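Local coordinates for protein extracellular ligand-binding receptor (Verminephrobacter eiseniae, PDB 4M88) that probably binds an amino acid or similar small solute outside the cytoplasm and delivers it to an ABC importer, at residues L7-P12 with A22-G27; A33-A38 with Q44-F49; L264-E269 with S294-G299. All blocks are in the same frame, centred on the assembly; numbering follows the deposited sequence.

Interaction 1 (L7-P12 with A22-G27); sequences LGQIGP and AGLNQG
One side-chain hydrogen bond carries the polar part of this contact: Asn25 ND2 donates to Gln9 OE1 over 2.9 Å. The N-H...O angle of 161° makes it nearly straight. OE1 lies almost in the amide plane of Asn25, whereas ND2 comes to the Gln9 carbonyl a little tilted from its plane. The two amides are themselves nearly coplanar, 29° apart. Gln9 reaches this far because CG stands anti to the backbone N (chi1 -180°) and the rest of the chain is extended, carrying the amide straight off the strand onto the helix. Asn25 also has CG anti to its N, which swings ND2 back toward the strand. Asn25 ND2 also donates to Glu50 OE2, so it serves two oxygens, while Asn25 OD1 accepts from Lys29 NZ one helical turn further on.

The pair bridges the first strand and the helix of a beta-alpha-beta unit made of strand 4-11, helix 18-37 and strand 45-52, whose two strands are neighbours in the parallel sheet of one lobe of the periplasmic binding protein fold. The nearest CA atoms, those of Gln9 and Asn25, are 7.6 Å apart, a gap spanned by side chains.

Beyond the bond, van der Waals contact is slight: Gln9 NE2 lies 3.8 Å from Leu24 CB, where the two side chains run at about a right angle, and Gln9 OE1 lies 3.3 Å from Asn25 CB. Ile28 adds a further apolar neighbour to Gln9, and Leu48 does the same for Asn25. With a leucine in place of Gln9, Asn25 ND2 would probably lose one of its two acceptors in a buried setting, leaving its amide held less firmly in rotation.

Interaction 2 (A33-A38 with Q44-F49); sequences AQANKA and QKLTLF
The second half of a beta-alpha-beta crossover is joined here: helix 18-37 is ending and strand 45-52, an outermost strand of the parallel sheet, is starting. Over these segments the helix and strand axes run antiparallel at 160°, 7.8 Å apart at their closest.

Asn36 reaches across and grips the backbone of one residue, Leu46, at both of its polar atoms. Leu46 N donates to Asn36 OD1 at 2.8 Å with an almost linear N-H...O angle of 176°, the donor lying slightly out of the Asn36 carbonyl plane. In return Asn36 ND2 donates to Leu46 O at 2.9 Å, in the plane of that carbonyl and on a lone pair. Asn36 CG sits anti to the carbonyl carbon (chi1 -71°), which sends the amide out to the strand. The aliphatic chain of Lys45 crosses the Asn36 side chain at about a right angle, with Lys45 CG 3.5 Å from both Asn36 ND2 and Asn36 OD1, against the amide as a whole.

Beside this polar pair, Ala35 CB meets Leu46 CD1 at 3.8 Å, and Leu46 also packs on Leu32, Ile41 and Leu7.

On its other edge the strand pairs with strand 4-11, through Lys45 and Thr47 with Ile5. The helix-facing NH and C=O of Leu46 therefore take an asparagine amide as a stand-in for a neighbouring strand, and the two bonds together fix the rotation of that amide.

Interaction 3 (L264-E269 with S294-G299); sequences LPVQRE and SARTVG
Segments 264-269 and 294-299 are both helical but keep their backbones well apart: the nearest CA atoms, those of Val266 and Arg296, are 10.3 Å from each other. The first opens helix 265-277, with Leu264 at the N-cap position, and the second lies within helix 286-303. At the start of helix 265-277, Leu264 N donates to Gln267 OE1 at 2.6 Å, in the plane of the side-chain carbonyl.

One long arm spans the distance. Arg296 leaves its helix with CG anti to the backbone N (chi1 -175°) and stays extended out to NE, which brings the guanidinium up to Glu269. There a single carboxylate oxygen, OE1, takes both terminal nitrogens in a salt bridge. Arg296 NH1 makes the shorter and straighter bond to Glu269 OE1, 2.7 Å at 158°; the bond from Arg296 NH2 to the same Glu269 OE1, 3.1 Å long, is weak and bent. OE1 lies at the guanidinium edge, in its plane, yet NH1 approaches it from above the carboxylate plane, and the two planes are turned 48° apart. The two side chains cross at about a right angle. Val266 CG2 adds a looser van der Waals touch, 4.2 Å from Arg296 NH1.

Other neighbours hold the arginine in place. NE forms a salt bridge with Glu300 one turn along its own helix, and Tyr31 of helix 18-37 and Ile327 pack on the side chain. Glu269 also accepts, at its backbone O, a bond from Gln34 NE2.

The guanidinium thus meets two carboxylates, Glu269 at its terminal nitrogens and Glu300 at NE, which would probably help hold its charge and orientation. As OE1 alone receives both terminal nitrogens, the bridge is forked at the oxygen rather than a two-oxygen, end-on pairing.

From the N terminus, strand 4-11 enters the sheet and the chain turns into helix 18-37; interaction 1 closes this loop by tying the strand to the helix's first half. After the same helix ends the chain turns back, and interaction 2 closes the short return to strand 45-52. Leu7 N to Thr47 O and Gln9 N to Phe49 O join their strands side by side. Interaction 3 comes much later, closing a loop of 24 residues made mostly of the rest of helix 265-277 and the start of helix 286-303. All three follow in series, none nesting in or crossing another. Leu7 packs on Val298, bringing this late helical pair against the first beta-alpha-beta unit.

Interaction 1 (L7-P12 with A22-G27)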
loop_
_atom_site.group_PDB
_atom_site.type_symbol
_atom_site.label_atom_id
_atom_site.label_comp_id
_atom_site.label_asym_id
_atom_site.label_seq_id
_atom_site.Cartn_x
_atom_site.Cartn_y
_atom_site.Cartn_z
ATOM N N LEU A 7 0.954 8.504 -18.725
ATOM C CA LEU A 7 0.579 8.232 -17.336
ATOM C C LEU A 7 1.562 8.967 -16.457
ATOM O O LEU A 7 2.703 9.208 -16.859
ATOM C CB LEU A 7 0.658 6.738 -17.043
ATOM C CG LEU A 7 -0.155 5.840 -17.979
ATOM C CD1 LEU A 7 0.224 4.381 -17.795
ATOM C CD2 LEU A 7 -1.665 6.046 -17.767
ATOM N N GLY A 8 1.140 9.336 -15.254
ATOM C CA GLY A 8 2.033 10.072 -14.380
ATOM C C GLY A 8 2.182 9.380 -13.048
ATOM O O GLY A 8 1.245 8.741 -12.568
ATOM N N GLN A 9 3.365 9.473 -12.453
ATOM C CA GLN A 9 3.498 9.085 -11.057
ATOM C C GLN A 9 4.090 10.239 -10.278
ATOM O O GLN A 9 5.246 10.636 -10.508
ATOM C CB GLN A 9 4.369 7.838 -10.873
ATOM C CG GLN A 9 4.492 7.438 -9.391
ATOM C CD GLN A 9 5.598 6.426 -9.120
ATOM O OE1 GLN A 9 6.304 6.000 -10.032
ATOM N NE2 GLN A 9 5.767 6.059 -7.846
ATOM N N ILE A 10 3.295 10.792 -9.369
ATOM C CA ILE A 10 3.818 11.748 -8.404
ATOM C C ILE A 10 4.124 10.973 -7.133
ATOM O O ILE A 10 3.257 10.284 -6.594
ATOM C CB ILE A 10 2.815 12.858 -8.092
ATOM C CG1 ILE A 10 2.453 13.624 -9.372
ATOM C CG2 ILE A 10 3.395 13.804 -7.066
ATOM C CD1 ILE A 10 1.377 14.695 -9.156
ATOM N N GLY A 11 5.357 11.071 -6.649
ATOM C CA GLY A 11 5.758 10.210 -5.552
ATOM C C GLY A 11 6.824 10.847 -4.694
ATOM O O GLY A 11 7.480 11.805 -5.106
ATOM N N PRO A 12 6.999 10.330 -3.475
ATOM C CA PRO A 12 8.012 10.868 -2.572
ATOM C C PRO A 12 9.399 10.317 -2.905
ATOM O O PRO A 12 9.971 9.548 -2.122
ATOM C CB PRO A 12 7.536 10.379 -1.198
ATOM C CG PRO A 12 6.816 9.083 -1.505
ATOM C CD PRO A 12 6.178 9.274 -2.852
ATOM N N ALA A 22 10.653 4.374 -5.070
ATOM C CA ALA A 22 11.432 3.753 -6.135
ATOM C C ALA A 22 10.874 2.369 -6.478
ATOM O O ALA A 22 10.871 1.963 -7.643
ATOM C CB ALA A 22 12.905 3.651 -5.723
ATOM N N GLY A 23 10.416 1.646 -5.459
ATOM C CA GLY A 23 9.816 0.330 -5.651
ATOM C C GLY A 23 8.516 0.383 -6.442
ATOM O O GLY A 23 8.323 -0.383 -7.396
ATOM N N LEU A 24 7.618 1.286 -6.056
ATOM C CA LEU A 24 6.398 1.510 -6.834
ATOM C C LEU A 24 6.748 1.859 -8.268
ATOM O O LEU A 24 6.137 1.358 -9.210
ATOM C CB LEU A 24 5.561 2.656 -6.243
ATOM C CG LEU A 24 4.729 2.428 -4.988
ATOM C CD1 LEU A 24 4.071 3.752 -4.604
ATOM C CD2 LEU A 24 3.675 1.363 -5.224
ATOM N N ASN A 25 7.725 2.746 -8.433
ATOM C CA ASN A 25 8.126 3.200 -9.760
ATOM C C ASN A 25 8.675 2.042 -10.608
ATOM O O ASN A 25 8.388 1.940 -11.801
ATOM C CB ASN A 25 9.160 4.319 -9.623
ATOM C CG ASN A 25 9.593 4.901 -10.958
ATOM O OD1 ASN A 25 10.743 4.746 -11.368
ATOM N ND2 ASN A 25 8.679 5.587 -11.636
ATOM N N GLN A 26 9.479 1.185 -9.993
ATOM C CA GLN A 26 10.026 0.013 -10.684
ATOM C C GLN A 26 8.927 -0.908 -11.196
ATOM O O GLN A 26 8.991 -1.413 -12.327
ATOM C CB GLN A 26 10.970 -0.751 -9.756
ATOM C CG GLN A 26 12.325 -0.064 -9.605
ATOM C CD GLN A 26 13.048 -0.475 -8.333
ATOM O OE1 GLN A 26 12.562 -1.312 -7.578
ATOM N NE2 GLN A 26 14.212 0.120 -8.089
ATOM N N GLY A 27 7.924 -1.138 -10.367
ATOM C CA GLY A 27 6.823 -2.010 -10.750
ATOM C C GLY A 27 6.003 -1.410 -11.873
ATOM O O GLY A 27 5.564 -2.108 -12.792
#

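Interaction 2 (A33-A38 with Q44-F49)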
loop_
_atom_site.group_PDB
_atom_site.type_symbol
_atom_site.label_atom_id
_atom_site.label_comp_id
_atom_site.label_asym_id
_atom_site.label_seq_id
_atom_site.Cartn_x
_atom_site.Cartn_y
_atom_site.Cartn_z
ATOM N N ALA A 33 6.783 -1.513 -19.741
ATOM C CA ALA A 33 7.677 -2.135 -20.704
ATOM C C ALA A 33 7.078 -3.418 -21.281
ATOM O O ALA A 33 7.204 -3.695 -22.481
ATOM C CB ALA A 33 9.059 -2.411 -20.065
ATOM N N GLN A 34 6.442 -4.204 -20.421
ATOM C CA GLN A 34 5.780 -5.437 -20.815
ATOM C C GLN A 34 4.628 -5.066 -21.753
ATOM O O GLN A 34 4.468 -5.653 -22.830
ATOM C CB GLN A 34 5.279 -6.163 -19.553
ATOM C CG GLN A 34 4.909 -7.637 -19.716
ATOM C CD GLN A 34 4.493 -8.313 -18.395
ATOM O OE1 GLN A 34 3.599 -7.839 -17.691
ATOM N NE2 GLN A 34 5.135 -9.441 -18.071
ATOM N N ALA A 35 3.849 -4.061 -21.361
ATOM C CA ALA A 35 2.723 -3.599 -22.178
ATOM C C ALA A 35 3.183 -3.107 -23.546
ATOM O O ALA A 35 2.548 -3.401 -24.562
ATOM C CB ALA A 35 1.947 -2.506 -21.452
ATOM N N ASN A 36 4.287 -2.364 -23.581
ATOM C CA ASN A 36 4.803 -1.859 -24.859
ATOM C C ASN A 36 5.395 -2.944 -25.751
ATOM O O ASN A 36 5.288 -2.871 -26.978
ATOM C CB ASN A 36 5.794 -0.714 -24.650
ATOM C CG ASN A 36 5.111 0.562 -24.171
ATOM O OD1 ASN A 36 3.928 0.787 -24.441
ATOM N ND2 ASN A 36 5.845 1.386 -23.438
ATOM N N LYS A 37 6.018 -3.948 -25.139
ATOM C CA LYS A 37 6.519 -5.094 -25.899
ATOM C C LYS A 37 5.364 -5.834 -26.555
ATOM O O LYS A 37 5.540 -6.475 -27.592
ATOM C CB LYS A 37 7.283 -6.060 -24.993
ATOM C CG LYS A 37 8.693 -5.623 -24.642
ATOM C CD LYS A 37 9.493 -6.808 -24.098
ATOM C CE LYS A 37 10.894 -6.396 -23.660
ATOM N NZ LYS A 37 11.838 -7.561 -23.592
ATOM N N ALA A 38 4.190 -5.752 -25.938
ATOM C CA ALA A 38 2.985 -6.397 -26.463
ATOM C C ALA A 38 2.197 -5.466 -27.390
ATOM O O ALA A 38 1.035 -5.734 -27.698
ATOM C CB ALA A 38 2.108 -6.896 -25.331
ATOM N N GLN A 44 -1.013 2.548 -29.626
ATOM C CA GLN A 44 -0.244 3.597 -28.943
ATOM C C GLN A 44 0.657 3.111 -27.802
ATOM O O GLN A 44 0.241 2.336 -26.945
ATOM C CB GLN A 44 -1.178 4.689 -28.419
ATOM C CG GLN A 44 -1.875 5.487 -29.514
ATOM C CD GLN A 44 -2.373 6.841 -29.022
ATOM O OE1 GLN A 44 -1.895 7.364 -28.019
ATOM N NE2 GLN A 44 -3.339 7.409 -29.731
ATOM N N LYS A 45 1.893 3.598 -27.789
ATOM C CA LYS A 45 2.838 3.267 -26.730
ATOM C C LYS A 45 2.450 3.962 -25.422
ATOM O O LYS A 45 1.887 5.057 -25.434
ATOM C CB LYS A 45 4.252 3.694 -27.148
ATOM C CG LYS A 45 5.300 3.588 -26.043
ATOM C CD LYS A 45 6.615 4.281 -26.423
ATOM C CE LYS A 45 7.657 4.160 -25.311
ATOM N NZ LYS A 45 9.011 4.592 -25.771
ATOM N N LEU A 46 2.744 3.310 -24.305
ATOM C CA LEU A 46 2.521 3.888 -22.983
ATOM C C LEU A 46 3.793 4.578 -22.507
ATOM O O LEU A 46 4.885 4.038 -22.645
ATOM C CB LEU A 46 2.111 2.797 -21.997
ATOM C CG LEU A 46 0.705 2.224 -22.209
ATOM C CD1 LEU A 46 0.748 0.815 -22.745
ATOM C CD2 LEU A 46 -0.069 2.256 -20.916
ATOM N N THR A 47 3.659 5.791 -21.970
ATOM C CA THR A 47 4.817 6.490 -21.427
ATOM C C THR A 47 4.519 6.940 -20.011
ATOM O O THR A 47 3.361 7.150 -19.651
ATOM C CB THR A 47 5.194 7.707 -22.276
ATOM O OG1 THR A 47 4.030 8.514 -22.497
ATOM C CG2 THR A 47 5.725 7.258 -23.613
ATOM N N LEU A 48 5.567 7.066 -19.210
ATOM C CA LEU A 48 5.412 7.481 -17.825
ATOM C C LEU A 48 6.248 8.717 -17.589
ATOM O O LEU A 48 7.413 8.773 -17.985
ATOM C CB LEU A 48 5.883 6.375 -16.879
ATOM C CG LEU A 48 5.728 6.698 -15.393
ATOM C CD1 LEU A 48 4.256 6.697 -14.961
ATOM C CD2 LEU A 48 6.552 5.736 -14.535
ATOM N N PHE A 49 5.666 9.727 -16.964
ATOM C CA PHE A 49 6.510 10.785 -16.441
ATOM C C PHE A 49 6.422 10.728 -14.934
ATOM O O PHE A 49 5.473 10.162 -14.380
ATOM C CB PHE A 49 6.104 12.149 -16.964
ATOM C CG PHE A 49 4.813 12.639 -16.412
ATOM C CD1 PHE A 49 4.790 13.420 -15.265
ATOM C CD2 PHE A 49 3.621 12.321 -17.036
ATOM C CE1 PHE A 49 3.590 13.863 -14.739
ATOM C CE2 PHE A 49 2.415 12.772 -16.529
ATOM C CZ PHE A 49 2.397 13.538 -15.379
#

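Interaction 3 (L264-E269 with S294-G299)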
loop_
_atom_site.group_PDB
_atom_site.type_symbol
_atom_site.label_atom_id
_atom_site.label_comp_id
_atom_site.label_asym_id
_atom_site.label_seq_id
_atom_site.Cartn_x
_atom_site.Cartn_y
_atom_site.Cartn_z
ATOM N N LEU A 264 0.312 -18.086 -8.637
ATOM C CA LEU A 264 -0.664 -17.502 -9.564
ATOM C C LEU A 264 -0.027 -17.016 -10.862
ATOM O O LEU A 264 1.147 -16.654 -10.881
ATOM C CB LEU A 264 -1.372 -16.316 -8.909
ATOM C CG LEU A 264 -2.079 -16.561 -7.582
ATOM C CD1 LEU A 264 -2.703 -15.264 -7.083
ATOM C CD2 LEU A 264 -3.120 -17.638 -7.751
ATOM N N PRO A 265 -0.806 -16.997 -11.955
ATOM C CA PRO A 265 -0.316 -16.427 -13.213
ATOM C C PRO A 265 0.187 -14.995 -13.037
ATOM O O PRO A 265 1.204 -14.635 -13.631
ATOM C CB PRO A 265 -1.561 -16.438 -14.106
ATOM C CG PRO A 265 -2.347 -17.602 -13.619
ATOM C CD PRO A 265 -2.112 -17.661 -12.122
ATOM N N VAL A 266 -0.488 -14.191 -12.217
ATOM C CA VAL A 266 -0.083 -12.791 -12.074
ATOM C C VAL A 266 1.289 -12.670 -11.376
ATOM O O VAL A 266 2.073 -11.759 -11.669
ATOM C CB VAL A 266 -1.173 -11.946 -11.378
ATOM C CG1 VAL A 266 -1.404 -12.419 -9.948
ATOM C CG2 VAL A 266 -0.818 -10.462 -11.429
ATOM N N GLN A 267 1.585 -13.593 -10.465
ATOM C CA GLN A 267 2.899 -13.607 -9.825
ATOM C C GLN A 267 3.995 -13.872 -10.851
ATOM O O GLN A 267 5.044 -13.223 -10.839
ATOM C CB GLN A 267 2.942 -14.640 -8.698
ATOM C CG GLN A 267 2.179 -14.191 -7.453
ATOM C CD GLN A 267 1.870 -15.341 -6.522
ATOM O OE1 GLN A 267 1.393 -16.389 -6.956
ATOM N NE2 GLN A 267 2.144 -15.154 -5.233
ATOM N N ARG A 268 3.748 -14.819 -11.751
ATOM C CA ARG A 268 4.746 -15.171 -12.751
ATOM C C ARG A 268 4.921 -14.066 -13.795
ATOM O O ARG A 268 6.041 -13.796 -14.238
ATOM C CB ARG A 268 4.382 -16.491 -13.428
ATOM C CG ARG A 268 4.373 -17.670 -12.487
ATOM C CD ARG A 268 3.815 -18.913 -13.177
ATOM N NE ARG A 268 2.925 -19.624 -12.267
ATOM C CZ ARG A 268 1.658 -19.922 -12.525
ATOM N NH1 ARG A 268 1.115 -19.603 -13.691
ATOM N NH2 ARG A 268 0.937 -20.560 -11.617
ATOM N N GLU A 269 3.816 -13.433 -14.180
ATOM C CA GLU A 269 3.858 -12.316 -15.128
ATOM C C GLU A 269 4.574 -11.090 -14.547
ATOM O O GLU A 269 5.332 -10.411 -15.244
ATOM C CB GLU A 269 2.436 -11.958 -15.584
ATOM C CG GLU A 269 1.804 -13.072 -16.424
ATOM C CD GLU A 269 0.312 -12.907 -16.649
ATOM O OE1 GLU A 269 -0.359 -12.225 -15.841
ATOM O OE2 GLU A 269 -0.190 -13.482 -17.639
ATOM N N SER A 294 -1.055 -1.675 -10.151
ATOM C CA SER A 294 -1.753 -0.407 -10.297
ATOM C C SER A 294 -1.704 0.009 -11.759
ATOM O O SER A 294 -2.718 0.413 -12.335
ATOM C CB SER A 294 -1.154 0.664 -9.388
ATOM O OG SER A 294 -1.339 0.322 -8.028
ATOM N N ALA A 295 -0.528 -0.107 -12.359
ATOM C CA ALA A 295 -0.355 0.211 -13.772
ATOM C C ALA A 295 -1.112 -0.786 -14.643
ATOM O O ALA A 295 -1.752 -0.404 -15.623
ATOM C CB ALA A 295 1.130 0.246 -14.141
ATOM N N ARG A 296 -1.054 -2.068 -14.296
ATOM C CA ARG A 296 -1.735 -3.067 -15.101
ATOM C C ARG A 296 -3.261 -2.908 -15.084
ATOM O O ARG A 296 -3.939 -3.223 -16.058
ATOM C CB ARG A 296 -1.350 -4.479 -14.669
ATOM C CG ARG A 296 -1.959 -5.537 -15.563
ATOM C CD ARG A 296 -1.226 -6.860 -15.458
ATOM N NE ARG A 296 -1.931 -7.892 -16.203
ATOM C CZ ARG A 296 -1.583 -9.172 -16.202
ATOM N NH1 ARG A 296 -0.526 -9.565 -15.495
ATOM N NH2 ARG A 296 -2.298 -10.051 -16.899
ATOM N N THR A 297 -3.800 -2.411 -13.977
ATOM C CA THR A 297 -5.234 -2.109 -13.897
ATOM C C THR A 297 -5.628 -1.097 -14.968
ATOM O O THR A 297 -6.640 -1.270 -15.658
ATOM C CB THR A 297 -5.565 -1.537 -12.523
ATOM O OG1 THR A 297 -5.357 -2.566 -11.556
ATOM C CG2 THR A 297 -7.009 -1.064 -12.454
ATOM N N VAL A 298 -4.821 -0.055 -15.115
ATOM C CA VAL A 298 -5.059 0.920 -16.167
ATOM C C VAL A 298 -4.976 0.266 -17.542
ATOM O O VAL A 298 -5.836 0.489 -18.390
ATOM C CB VAL A 298 -4.083 2.094 -16.086
ATOM C CG1 VAL A 298 -4.220 2.966 -17.317
ATOM C CG2 VAL A 298 -4.341 2.910 -14.823
ATOM N N GLY A 299 -3.948 -0.553 -17.744
ATOM C CA GLY A 299 -3.766 -1.262 -19.001
ATOM C C GLY A 299 -4.933 -2.170 -19.328
ATOM O O GLY A 299 -5.442 -2.171 -20.454
#